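Local coordinates for protein alpha-1,3-glucanase (Streptomyces thermodiastaticus, PDB 7C7D) that hydrolyses alpha-1,3-glucan as a thermostable glycoside hydrolase of family GH87, its catalytic unit probably cutting within the polysaccharide chain, at residues 242-247 with 267-272; 291-296 with 320-325; 326-331 with 349-354. All coordinates share one frame; numbering follows the deposited sequence.

Contact 1 of 3, residues 242-247 with 267-272; sequences IPPGDY and WYSVVH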
ATOM      1  N   ILE A 242     -10.663   6.623 -24.297  1.00 19.50           N
ATOM      2  CA  ILE A 242      -9.280   7.087 -24.359  1.00 19.75           C
ATOM      3  C   ILE A 242      -8.507   6.081 -25.204  1.00 19.96           C
ATOM      4  O   ILE A 242      -8.140   5.008 -24.699  1.00 20.56           O
ATOM      5  CB  ILE A 242      -8.657   7.202 -22.958  1.00 18.85           C
ATOM      6  CG1 ILE A 242      -9.506   8.074 -22.026  1.00 19.30           C
ATOM      7  CG2 ILE A 242      -7.244   7.748 -23.056  1.00 19.47           C
ATOM      8  CD1 ILE A 242      -9.056   8.011 -20.565  1.00 19.65           C
ATOM      9  N   PRO A 243      -8.241   6.369 -26.475  1.00 21.22           N
ATOM     10  CA  PRO A 243      -7.495   5.422 -27.321  1.00 21.42           C
ATOM     11  C   PRO A 243      -6.085   5.215 -26.797  1.00 21.13           C
ATOM     12  O   PRO A 243      -5.575   6.041 -26.025  1.00 21.22           O
ATOM     13  CB  PRO A 243      -7.464   6.119 -28.691  1.00 22.75           C
ATOM     14  CG  PRO A 243      -8.540   7.156 -28.647  1.00 23.23           C
ATOM     15  CD  PRO A 243      -8.650   7.577 -27.211  1.00 21.71           C
ATOM     16  N   PRO A 244      -5.420   4.131 -27.201  1.00 21.83           N
ATOM     17  CA  PRO A 244      -4.004   3.959 -26.853  1.00 21.78           C
ATOM     18  C   PRO A 244      -3.193   5.199 -27.201  1.00 21.62           C
ATOM     19  O   PRO A 244      -3.365   5.802 -28.263  1.00 23.44           O
ATOM     20  CB  PRO A 244      -3.579   2.760 -27.706  1.00 22.86           C
ATOM     21  CG  PRO A 244      -4.834   1.966 -27.869  1.00 23.11           C
ATOM     22  CD  PRO A 244      -5.954   2.973 -27.943  1.00 22.48           C
ATOM     23  N   GLY A 245      -2.308   5.583 -26.298  1.00 21.19           N
ATOM     24  CA  GLY A 245      -1.502   6.768 -26.498  1.00 21.61           C
ATOM     25  C   GLY A 245      -1.020   7.310 -25.172  1.00 20.71           C
ATOM     26  O   GLY A 245      -1.242   6.723 -24.114  1.00 20.79           O
ATOM     27  N   ASP A 246      -0.349   8.456 -25.258  1.00 20.78           N
ATOM     28  CA  ASP A 246       0.139   9.187 -24.098  1.00 21.75           C
ATOM     29  C   ASP A 246      -0.492  10.568 -24.121  1.00 21.23           C
ATOM     30  O   ASP A 246      -0.422  11.264 -25.138  1.00 23.21           O
ATOM     31  CB  ASP A 246       1.664   9.317 -24.140  1.00 25.14           C
ATOM     32  CG  ASP A 246       2.368   7.994 -23.905  1.00 26.82           C
ATOM     33  OD1 ASP A 246       2.542   7.597 -22.731  1.00 27.16           O
ATOM     34  OD2 ASP A 246       2.746   7.343 -24.900  1.00 29.44           O
ATOM     35  N   TYR A 247      -1.111  10.965 -23.014  1.00 19.54           N
ATOM     36  CA  TYR A 247      -1.883  12.200 -22.956  1.00 19.13           C
ATOM     37  C   TYR A 247      -1.403  13.036 -21.788  1.00 19.05           C
ATOM     38  O   TYR A 247      -1.502  12.608 -20.637  1.00 20.62           O
ATOM     39  CB  TYR A 247      -3.369  11.899 -22.763  1.00 19.01           C
ATOM     40  CG  TYR A 247      -3.943  11.020 -23.832  1.00 18.88           C
ATOM     41  CD1 TYR A 247      -3.872   9.635 -23.736  1.00 19.11           C
ATOM     42  CD2 TYR A 247      -4.556  11.576 -24.947  1.00 20.26           C
ATOM     43  CE1 TYR A 247      -4.393   8.826 -24.724  1.00 19.36           C
ATOM     44  CE2 TYR A 247      -5.082  10.779 -25.938  1.00 20.25           C
ATOM     45  CZ  TYR A 247      -5.002   9.403 -25.822  1.00 19.74           C
ATOM     46  OH  TYR A 247      -5.533   8.615 -26.815  1.00 21.44           O
ATOM     47  N   TRP A 267      -1.921  -0.482 -19.735  1.00 15.80           N
ATOM     48  CA  TRP A 267      -0.629  -0.535 -20.402  1.00 16.92           C
ATOM     49  C   TRP A 267      -0.646   0.147 -21.762  1.00 18.51           C
ATOM     50  O   TRP A 267       0.403   0.236 -22.405  1.00 20.06           O
ATOM     51  CB  TRP A 267      -0.148  -1.986 -20.543  1.00 17.01           C
ATOM     52  CG  TRP A 267       0.180  -2.620 -19.218  1.00 16.62           C
ATOM     53  CD1 TRP A 267      -0.694  -2.896 -18.198  1.00 17.12           C
ATOM     54  CD2 TRP A 267       1.471  -3.046 -18.762  1.00 16.79           C
ATOM     55  NE1 TRP A 267      -0.025  -3.471 -17.145  1.00 17.24           N
ATOM     56  CE2 TRP A 267       1.302  -3.577 -17.466  1.00 17.08           C
ATOM     57  CE3 TRP A 267       2.752  -3.037 -19.326  1.00 18.26           C
ATOM     58  CZ2 TRP A 267       2.364  -4.099 -16.727  1.00 16.96           C
ATOM     59  CZ3 TRP A 267       3.811  -3.555 -18.583  1.00 18.19           C
ATOM     60  CH2 TRP A 267       3.607  -4.078 -17.298  1.00 17.98           C
ATOM     61  N   TYR A 268      -1.798   0.647 -22.201  1.00 17.70           N
ATOM     62  CA  TYR A 268      -1.950   1.234 -23.531  1.00 18.95           C
ATOM     63  C   TYR A 268      -2.423   2.677 -23.512  1.00 19.09           C
ATOM     64  O   TYR A 268      -1.911   3.496 -24.282  1.00 20.39           O
ATOM     65  CB  TYR A 268      -2.932   0.401 -24.363  1.00 20.52           C
ATOM     66  CG  TYR A 268      -2.552  -1.050 -24.451  1.00 23.19           C
ATOM     67  CD1 TYR A 268      -1.484  -1.466 -25.236  1.00 25.73           C
ATOM     68  CD2 TYR A 268      -3.250  -2.010 -23.734  1.00 23.87           C
ATOM     69  CE1 TYR A 268      -1.132  -2.801 -25.312  1.00 26.90           C
ATOM     70  CE2 TYR A 268      -2.904  -3.341 -23.803  1.00 24.83           C
ATOM     71  CZ  TYR A 268      -1.846  -3.732 -24.592  1.00 26.82           C
ATOM     72  OH  TYR A 268      -1.504  -5.065 -24.655  1.00 29.28           O
ATOM     73  N   SER A 269      -3.411   3.003 -22.681  1.00 17.84           N
ATOM     74  CA  SER A 269      -3.946   4.356 -22.582  1.00 17.66           C
ATOM     75  C   SER A 269      -3.350   5.001 -21.340  1.00 16.50           C
ATOM     76  O   SER A 269      -3.733   4.663 -20.217  1.00 16.76           O
ATOM     77  CB  SER A 269      -5.469   4.319 -22.499  1.00 17.81           C
ATOM     78  OG  SER A 269      -6.024   3.618 -23.602  1.00 18.47           O
ATOM     79  N   VAL A 270      -2.430   5.941 -21.537  1.00 16.47           N
ATOM     80  CA  VAL A 270      -1.596   6.449 -20.452  1.00 16.14           C
ATOM     81  C   VAL A 270      -1.771   7.959 -20.350  1.00 15.86           C
ATOM     82  O   VAL A 270      -1.420   8.695 -21.280  1.00 16.86           O
ATOM     83  CB  VAL A 270      -0.119   6.071 -20.645  1.00 17.12           C
ATOM     84  CG1 VAL A 270       0.709   6.600 -19.485  1.00 17.40           C
ATOM     85  CG2 VAL A 270       0.028   4.556 -20.757  1.00 18.30           C
ATOM     86  N   VAL A 271      -2.317   8.415 -19.227  1.00 15.27           N
ATOM     87  CA  VAL A 271      -2.435   9.833 -18.906  1.00 15.16           C
ATOM     88  C   VAL A 271      -1.243  10.223 -18.046  1.00 14.37           C
ATOM     89  O   VAL A 271      -0.931   9.547 -17.054  1.00 15.22           O
ATOM     90  CB  VAL A 271      -3.753  10.113 -18.163  1.00 15.05           C
ATOM     91  CG1 VAL A 271      -3.724  11.492 -17.506  1.00 15.99           C
ATOM     92  CG2 VAL A 271      -4.954   9.950 -19.091  1.00 16.45           C
ATOM     93  N   HIS A 272      -0.584  11.319 -18.420  1.00 14.72           N
ATOM     94  CA  HIS A 272       0.528  11.881 -17.659  1.00 14.10           C
ATOM     95  C   HIS A 272      -0.009  13.110 -16.942  1.00 13.85           C
ATOM     96  O   HIS A 272      -0.242  14.154 -17.558  1.00 14.78           O
ATOM     97  CB  HIS A 272       1.691  12.212 -18.586  1.00 15.69           C
ATOM     98  CG  HIS A 272       2.249  11.004 -19.270  1.00 16.99           C
ATOM     99  ND1 HIS A 272       3.246  10.227 -18.719  1.00 18.90           N
ATOM    100  CD2 HIS A 272       1.904  10.400 -20.433  1.00 19.07           C
ATOM    101  CE1 HIS A 272       3.516   9.219 -19.529  1.00 19.84           C
ATOM    102  NE2 HIS A 272       2.715   9.300 -20.576  1.00 20.66           N
TER
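With CG beside the backbone N and anti to the carbonyl carbon in both Asp246 (chi1 -70°) and His272, carboxylate and imidazole are directed to each other from neighbouring strands. NE2 of His272 donates to OD1 of Asp246 over 2.8 Å, almost straight at 175°. The oxygen is met on its anti side, somewhat out of the carboxylate plane, and lies in the plane of the imidazole, while the two planes are turned 32° from each other. On the same face, CB of Val270 packs against Asp246 OD1 at 3.7 Å.

The face of Tyr247 and Ser269 is held differently. Ser269 OG, likewise beside its backbone N, gives its proton to Ile242 O at 2.8 Å and also accepts from Ala264 N, so the hydroxyl links the backbones at Ile242 and Ala264. Tyr247 OH donates to Pro243 O at 2.7 Å, coming from above the carbonyl plane; this bond within 242-247 bridges the turn at the two prolines. The extended backbone of Gly245 would press a CB into the carbonyl of Pro244 and crowd it against Tyr247 CE1.

Between these groups the backbones pair in parallel: Gly245 N to Tyr268 O, Val270 N to Gly245 O (2.9 Å), Tyr247 N to Val270 O, and His272 N to Tyr247 O at 2.7 Å. Such in-register parallel pairing of successive turns is characteristic of the right-handed parallel beta-helix of pectate lyase-like proteins.

Contact 2 of 3, residues 291-296 with 320-325; sequences FAVIGE and SGMWIQ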
ATOM      1  N   PHE A 291      -7.234   2.623 -17.600  1.00 14.82           N
ATOM      2  CA  PHE A 291      -6.162   3.485 -18.082  1.00 14.39           C
ATOM      3  C   PHE A 291      -5.142   3.704 -16.976  1.00 13.89           C
ATOM      4  O   PHE A 291      -5.326   3.276 -15.833  1.00 14.17           O
ATOM      5  CB  PHE A 291      -6.634   4.788 -18.781  1.00 13.95           C
ATOM      6  CG  PHE A 291      -7.395   5.766 -17.906  1.00 14.58           C
ATOM      7  CD1 PHE A 291      -8.735   5.558 -17.600  1.00 15.51           C
ATOM      8  CD2 PHE A 291      -6.791   6.945 -17.474  1.00 14.86           C
ATOM      9  CE1 PHE A 291      -9.445   6.484 -16.843  1.00 15.17           C
ATOM     10  CE2 PHE A 291      -7.498   7.874 -16.721  1.00 15.07           C
ATOM     11  CZ  PHE A 291      -8.824   7.651 -16.413  1.00 15.12           C
ATOM     12  N   ALA A 292      -4.038   4.348 -17.335  1.00 13.48           N
ATOM     13  CA  ALA A 292      -2.996   4.688 -16.381  1.00 13.01           C
ATOM     14  C   ALA A 292      -2.997   6.189 -16.137  1.00 12.69           C
ATOM     15  O   ALA A 292      -3.256   6.977 -17.053  1.00 13.83           O
ATOM     16  CB  ALA A 292      -1.623   4.252 -16.894  1.00 14.24           C
ATOM     17  N   VAL A 293      -2.733   6.579 -14.892  1.00 11.91           N
ATOM     18  CA  VAL A 293      -2.421   7.964 -14.542  1.00 12.07           C
ATOM     19  C   VAL A 293      -1.069   7.936 -13.857  1.00 12.11           C
ATOM     20  O   VAL A 293      -0.929   7.381 -12.758  1.00 12.58           O
ATOM     21  CB  VAL A 293      -3.486   8.625 -13.658  1.00 12.59           C
ATOM     22  CG1 VAL A 293      -3.059  10.041 -13.298  1.00 14.08           C
ATOM     23  CG2 VAL A 293      -4.829   8.632 -14.368  1.00 13.45           C
ATOM     24  N   ILE A 294      -0.066   8.497 -14.526  1.00 12.38           N
ATOM     25  CA  ILE A 294       1.313   8.482 -14.065  1.00 12.81           C
ATOM     26  C   ILE A 294       1.776   9.928 -13.978  1.00 12.26           C
ATOM     27  O   ILE A 294       1.789  10.645 -14.987  1.00 14.11           O
ATOM     28  CB  ILE A 294       2.212   7.652 -14.995  1.00 14.14           C
ATOM     29  CG1 ILE A 294       1.633   6.241 -15.174  1.00 14.85           C
ATOM     30  CG2 ILE A 294       3.625   7.602 -14.454  1.00 15.73           C
ATOM     31  CD1 ILE A 294       2.466   5.343 -16.067  1.00 15.78           C
ATOM     32  N   GLY A 295       2.134  10.361 -12.772  1.00 12.08           N
ATOM     33  CA  GLY A 295       2.533  11.730 -12.538  1.00 13.46           C
ATOM     34  C   GLY A 295       4.033  11.910 -12.636  1.00 12.92           C
ATOM     35  O   GLY A 295       4.771  11.048 -13.120  1.00 13.59           O
ATOM     36  N   GLU A 296       4.482  13.077 -12.174  1.00 13.39           N
ATOM     37  CA  GLU A 296       5.897  13.419 -12.101  1.00 14.37           C
ATOM     38  C   GLU A 296       6.249  13.889 -10.697  1.00 14.67           C
ATOM     39  O   GLU A 296       7.165  14.690 -10.510  1.00 16.41           O
ATOM     40  CB  GLU A 296       6.277  14.462 -13.152  1.00 16.80           C
ATOM     41  CG  GLU A 296       6.068  13.982 -14.580  1.00 17.92           C
ATOM     42  CD  GLU A 296       7.008  12.850 -14.981  1.00 19.03           C
ATOM     43  OE1 GLU A 296       8.128  12.778 -14.431  1.00 20.52           O
ATOM     44  OE2 GLU A 296       6.631  12.031 -15.848  1.00 20.27           O
ATOM     45  N   SER A 320     -11.475   1.157 -11.495  1.00 12.55           N
ATOM     46  CA  SER A 320     -11.050  -0.220 -11.709  1.00 13.59           C
ATOM     47  C   SER A 320     -10.102  -0.345 -12.895  1.00 13.49           C
ATOM     48  O   SER A 320     -10.179   0.416 -13.862  1.00 13.92           O
ATOM     49  CB  SER A 320     -12.257  -1.147 -11.902  1.00 14.92           C
ATOM     50  OG  SER A 320     -13.020  -0.768 -13.036  1.00 15.95           O
ATOM     51  N   GLY A 321      -9.226  -1.347 -12.822  1.00 12.97           N
ATOM     52  CA  GLY A 321      -8.303  -1.626 -13.905  1.00 13.56           C
ATOM     53  C   GLY A 321      -7.275  -0.546 -14.145  1.00 13.47           C
ATOM     54  O   GLY A 321      -6.715  -0.472 -15.242  1.00 14.56           O
ATOM     55  N   MET A 322      -6.996   0.290 -13.148  1.00 12.82           N
ATOM     56  CA  MET A 322      -6.112   1.433 -13.311  1.00 12.44           C
ATOM     57  C   MET A 322      -4.688   1.101 -12.896  1.00 12.31           C
ATOM     58  O   MET A 322      -4.439   0.216 -12.075  1.00 13.44           O
ATOM     59  CB  MET A 322      -6.588   2.609 -12.457  1.00 13.24           C
ATOM     60  CG  MET A 322      -8.028   3.028 -12.693  1.00 14.30           C
ATOM     61  SD  MET A 322      -8.336   3.811 -14.290  1.00 14.78           S
ATOM     62  CE  MET A 322      -7.275   5.251 -14.178  1.00 14.72           C
ATOM     63  N   TRP A 323      -3.750   1.863 -13.459  1.00 11.82           N
ATOM     64  CA  TRP A 323      -2.356   1.880 -13.029  1.00 11.88           C
ATOM     65  C   TRP A 323      -2.062   3.306 -12.586  1.00 11.45           C
ATOM     66  O   TRP A 323      -2.090   4.225 -13.411  1.00 12.48           O
ATOM     67  CB  TRP A 323      -1.462   1.506 -14.206  1.00 12.97           C
ATOM     68  CG  TRP A 323      -0.006   1.472 -13.913  1.00 13.36           C
ATOM     69  CD1 TRP A 323       0.839   2.541 -13.757  1.00 14.22           C
ATOM     70  CD2 TRP A 323       0.798   0.301 -13.781  1.00 14.92           C
ATOM     71  NE1 TRP A 323       2.119   2.094 -13.514  1.00 14.84           N
ATOM     72  CE2 TRP A 323       2.118   0.723 -13.527  1.00 15.70           C
ATOM     73  CE3 TRP A 323       0.527  -1.073 -13.841  1.00 17.47           C
ATOM     74  CZ2 TRP A 323       3.168  -0.179 -13.352  1.00 18.08           C
ATOM     75  CZ3 TRP A 323       1.568  -1.963 -13.661  1.00 20.40           C
ATOM     76  CH2 TRP A 323       2.871  -1.512 -13.413  1.00 19.94           C
ATOM     77  N   ILE A 324      -1.798   3.493 -11.294  1.00 10.85           N
ATOM     78  CA  ILE A 324      -1.624   4.814 -10.695  1.00 10.94           C
ATOM     79  C   ILE A 324      -0.216   4.868 -10.127  1.00 10.92           C
ATOM     80  O   ILE A 324       0.161   3.995  -9.334  1.00 11.55           O
ATOM     81  CB  ILE A 324      -2.653   5.050  -9.578  1.00 11.60           C
ATOM     82  CG1 ILE A 324      -4.081   4.837 -10.088  1.00 12.91           C
ATOM     83  CG2 ILE A 324      -2.471   6.426  -8.943  1.00 12.82           C
ATOM     84  CD1 ILE A 324      -4.475   5.706 -11.248  1.00 16.32           C
ATOM     85  N   GLN A 325       0.568   5.867 -10.539  1.00 11.48           N
ATOM     86  CA  GLN A 325       1.978   5.863 -10.185  1.00 11.11           C
ATOM     87  C   GLN A 325       2.534   7.282 -10.172  1.00 10.79           C
ATOM     88  O   GLN A 325       2.110   8.135 -10.951  1.00 11.58           O
ATOM     89  CB  GLN A 325       2.756   5.000 -11.189  1.00 11.38           C
ATOM     90  CG  GLN A 325       4.212   4.808 -10.861  1.00 11.92           C
ATOM     91  CD  GLN A 325       4.937   3.950 -11.885  1.00 13.02           C
ATOM     92  OE1 GLN A 325       4.501   3.822 -13.038  1.00 15.13           O
ATOM     93  NE2 GLN A 325       6.049   3.356 -11.470  1.00 13.52           N
TER
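Val293 N to Trp323 O is one of the two shortest backbone bonds here, 2.9 Å, matched by Gly295 N to Gln325 O; Trp323 N to Phe291 O and Gln325 N to Val293 O complete the parallel ladder. Met322 is bent at chi2 and chi3 (-70° and -61°), folding its end back onto one face of the Phe291 ring. The methyl CE sits over the ring centre, 3.4 Å from the centroid, a CH-pi contact, and SD lies over the same face at 4.1 Å, a Met-aromatic pair. SD also receives a weak bond from Phe291 N. Val293 CB meets Ile324 CD1 at 3.9 Å, where Phe308 packs against both.

On the opposite face, Trp323 NE1 points straight at Gln325 OE1 (3.0 Å, 180°); the oxygen lies in the indole plane, yet the N-H arrives from above the amide carbonyl plane. Gln325 NE2 in turn bonds Asp349 OD2 and Asn164 O. Ile294 CD1 touches Trp323 CD1 and Gln325 OE1, each at 4.0 Å.

Strand 292-294 lies between strands 269-272 and 323-325, with strand 341-348 beyond the latter. Arg166 of strand 163-169 packs on Ala292 and Ile294, with a cation-pi contact to Trp323.

Contact 3 of 3, residues 326-331 with 349-354; sequences HVKVGL and DTTADG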
ATOM      1  N   HIS A 326       3.528   7.514  -9.306  1.00 11.03           N
ATOM      2  CA  HIS A 326       4.292   8.773  -9.310  1.00 11.74           C
ATOM      3  C   HIS A 326       3.403   9.980  -9.029  1.00 11.59           C
ATOM      4  O   HIS A 326       3.520  11.030  -9.669  1.00 12.67           O
ATOM      5  CB  HIS A 326       5.116   8.968 -10.585  1.00 12.21           C
ATOM      6  CG  HIS A 326       6.195   7.951 -10.766  1.00 12.43           C
ATOM      7  ND1 HIS A 326       6.716   7.629 -12.001  1.00 13.96           N
ATOM      8  CD2 HIS A 326       6.848   7.175  -9.867  1.00 12.78           C
ATOM      9  CE1 HIS A 326       7.641   6.696 -11.857  1.00 13.94           C
ATOM     10  NE2 HIS A 326       7.741   6.404 -10.572  1.00 12.98           N
ATOM     11  N   VAL A 327       2.509   9.824  -8.056  1.00 11.51           N
ATOM     12  CA  VAL A 327       1.720  10.921  -7.509  1.00 11.33           C
ATOM     13  C   VAL A 327       2.020  11.016  -6.019  1.00 11.13           C
ATOM     14  O   VAL A 327       2.819  10.233  -5.486  1.00 12.63           O
ATOM     15  CB  VAL A 327       0.215  10.754  -7.804  1.00 12.02           C
ATOM     16  CG1 VAL A 327      -0.037  10.855  -9.296  1.00 12.30           C
ATOM     17  CG2 VAL A 327      -0.314   9.408  -7.285  1.00 13.17           C
ATOM     18  N   LYS A 328       1.401  11.977  -5.332  1.00 11.31           N
ATOM     19  CA  LYS A 328       1.571  12.071  -3.884  1.00 10.92           C
ATOM     20  C   LYS A 328       0.660  11.062  -3.191  1.00 11.09           C
ATOM     21  O   LYS A 328       1.132  10.108  -2.566  1.00 11.63           O
ATOM     22  CB  LYS A 328       1.312  13.501  -3.398  1.00 12.33           C
ATOM     23  CG  LYS A 328       1.584  13.672  -1.909  1.00 13.48           C
ATOM     24  CD  LYS A 328       1.188  15.031  -1.383  1.00 15.50           C
ATOM     25  CE  LYS A 328      -0.313  15.205  -1.355  1.00 16.15           C
ATOM     26  NZ  LYS A 328      -0.704  16.371  -0.505  1.00 16.93           N
ATOM     27  N   VAL A 329      -0.652  11.262  -3.303  1.00 11.06           N
ATOM     28  CA  VAL A 329      -1.651  10.295  -2.864  1.00 11.31           C
ATOM     29  C   VAL A 329      -2.356   9.760  -4.100  1.00 11.52           C
ATOM     30  O   VAL A 329      -2.695  10.524  -5.010  1.00 12.07           O
ATOM     31  CB  VAL A 329      -2.659  10.923  -1.881  1.00 11.62           C
ATOM     32  CG1 VAL A 329      -3.735   9.910  -1.480  1.00 12.20           C
ATOM     33  CG2 VAL A 329      -1.937  11.435  -0.659  1.00 13.52           C
ATOM     34  N   GLY A 330      -2.576   8.447  -4.147  1.00 11.48           N
ATOM     35  CA  GLY A 330      -3.369   7.912  -5.236  1.00 11.48           C
ATOM     36  C   GLY A 330      -4.788   8.449  -5.225  1.00 10.66           C
ATOM     37  O   GLY A 330      -5.217   9.126  -6.165  1.00 12.04           O
ATOM     38  N   LEU A 331      -5.533   8.166  -4.161  1.00 10.94           N
ATOM     39  CA  LEU A 331      -6.900   8.658  -4.008  1.00 11.14           C
ATOM     40  C   LEU A 331      -7.040   9.248  -2.615  1.00 10.92           C
ATOM     41  O   LEU A 331      -7.009   8.516  -1.619  1.00 11.53           O
ATOM     42  CB  LEU A 331      -7.938   7.557  -4.237  1.00 12.11           C
ATOM     43  CG  LEU A 331      -7.984   6.915  -5.629  1.00 12.87           C
ATOM     44  CD1 LEU A 331      -7.020   5.735  -5.752  1.00 13.17           C
ATOM     45  CD2 LEU A 331      -9.403   6.472  -5.972  1.00 14.85           C
ATOM     46  N   ASP A 349       4.542   3.572  -6.090  1.00 11.05           N
ATOM     47  CA  ASP A 349       5.482   4.695  -6.056  1.00 10.57           C
ATOM     48  C   ASP A 349       4.751   6.025  -5.832  1.00 10.69           C
ATOM     49  O   ASP A 349       4.705   6.903  -6.700  1.00 12.03           O
ATOM     50  CB  ASP A 349       6.309   4.774  -7.350  1.00 12.21           C
ATOM     51  CG  ASP A 349       6.998   3.474  -7.711  1.00 12.74           C
ATOM     52  OD1 ASP A 349       7.522   2.781  -6.812  1.00 13.20           O
ATOM     53  OD2 ASP A 349       7.046   3.166  -8.922  1.00 14.45           O
ATOM     54  N   THR A 350       4.174   6.159  -4.644  1.00 10.98           N
ATOM     55  CA  THR A 350       3.525   7.401  -4.256  1.00 11.24           C
ATOM     56  C   THR A 350       4.279   7.988  -3.073  1.00 10.94           C
ATOM     57  O   THR A 350       4.771   7.252  -2.220  1.00 11.80           O
ATOM     58  CB  THR A 350       2.031   7.193  -3.922  1.00 12.08           C
ATOM     59  OG1 THR A 350       1.887   6.254  -2.847  1.00 12.28           O
ATOM     60  CG2 THR A 350       1.263   6.663  -5.133  1.00 12.51           C
ATOM     61  N   THR A 351       4.406   9.314  -3.030  1.00 11.13           N
ATOM     62  CA  THR A 351       5.196   9.892  -1.948  1.00 11.60           C
ATOM     63  C   THR A 351       4.430  10.001  -0.636  1.00 11.49           C
ATOM     64  O   THR A 351       5.044  10.293   0.397  1.00 12.77           O
ATOM     65  CB  THR A 351       5.795  11.239  -2.347  1.00 12.32           C
ATOM     66  OG1 THR A 351       4.738  12.146  -2.675  1.00 13.18           O
ATOM     67  CG2 THR A 351       6.740  11.077  -3.529  1.00 14.17           C
ATOM     68  N   ALA A 352       3.123   9.749  -0.646  1.00 11.39           N
ATOM     69  CA  ALA A 352       2.341   9.647   0.578  1.00 11.76           C
ATOM     70  C   ALA A 352       1.415   8.435   0.463  1.00 11.26           C
ATOM     71  O   ALA A 352       1.797   7.428  -0.147  1.00 11.63           O
ATOM     72  CB  ALA A 352       1.588  10.950   0.873  1.00 13.14           C
ATOM     73  N   ASP A 353       0.220   8.501   1.050  1.00 12.00           N
ATOM     74  CA  ASP A 353      -0.655   7.335   1.123  1.00 11.52           C
ATOM     75  C   ASP A 353      -1.064   6.847  -0.264  1.00 11.13           C
ATOM     76  O   ASP A 353      -1.173   7.616  -1.222  1.00 12.26           O
ATOM     77  CB  ASP A 353      -1.950   7.692   1.867  1.00 12.21           C
ATOM     78  CG  ASP A 353      -1.768   7.896   3.368  1.00 15.19           C
ATOM     79  OD1 ASP A 353      -0.636   8.019   3.867  1.00 18.94           O
ATOM     80  OD2 ASP A 353      -2.803   7.935   4.060  1.00 16.23           O
ATOM     81  N   GLY A 354      -1.374   5.553  -0.351  1.00 10.60           N
ATOM     82  CA  GLY A 354      -1.978   5.052  -1.573  1.00 10.87           C
ATOM     83  C   GLY A 354      -3.414   5.517  -1.729  1.00 10.36           C
ATOM     84  O   GLY A 354      -3.800   6.070  -2.767  1.00 11.37           O
TER
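The imidazole of His326 and the carboxylate of Asp349 lie side by side, their planes 20° apart, with Asp349 CB oblique to the ring, 3.5 Å from CD2. Tyr145 stacks on this imidazole, whose NE2 is bonded to Asp163; Asp349 OD2 is held by Gln325 NE2 and Asn164 N. Both lie just after a strand of the parallel beta-helix (323-325 and 341-348), whose consecutive coils repeat the same bend.

Backbone bonds follow that bend: His326 N to Asp349 O (2.9 Å), Thr351 N to Val327 O (3.1 Å) and Leu331 N to Gly354 O, while Gly330 N to Asp353 O is weak. Thr350 OG1 lies between the backbone N and carbonyl carbon (chi1 59°), donates to Ala352 O at 2.9 Å and also bonds Gln374 NE2; CG2 rests on Val327 CG2 at 3.8 Å. A valine in its place would probably leave Ala352 O and Gln374 NE2 without their hydroxyl partner and free the 350-352 backbone of that tie.

Lys328 crosses Thr351 at about a right angle, CG against OG1 (itself bonded to Glu299 O), and sends NZ to Ser304 O and Val301 O. Val329 CG2 meets Ala352 CB at 3.9 Å, and Lys328 O accepts from Ala352 N at 2.8 Å.

The three contacts come in series along the chain and climb the same parallel beta-helix, all within its pectate lyase-like region. Contacts 1 and 2 have centres 10 Å apart and meet through neighbouring strands, 269-272 of contact 1 and 292-294 of contact 2, whose backbones probably bond through Val271 N to Ala292 O. Contact 3, centred 11 Å from contact 2, lies in the loops that follow strands 323-325 and 341-348; Gly295 O packs on His326 CB, and Ile324 CG2 on Gly330 CA, across the join. Contacts 1 and 3 do not touch, their centres being about 20 Å apart. Contact 2 therefore bridges the other two, and together they form one continuous stretch of stacked coils.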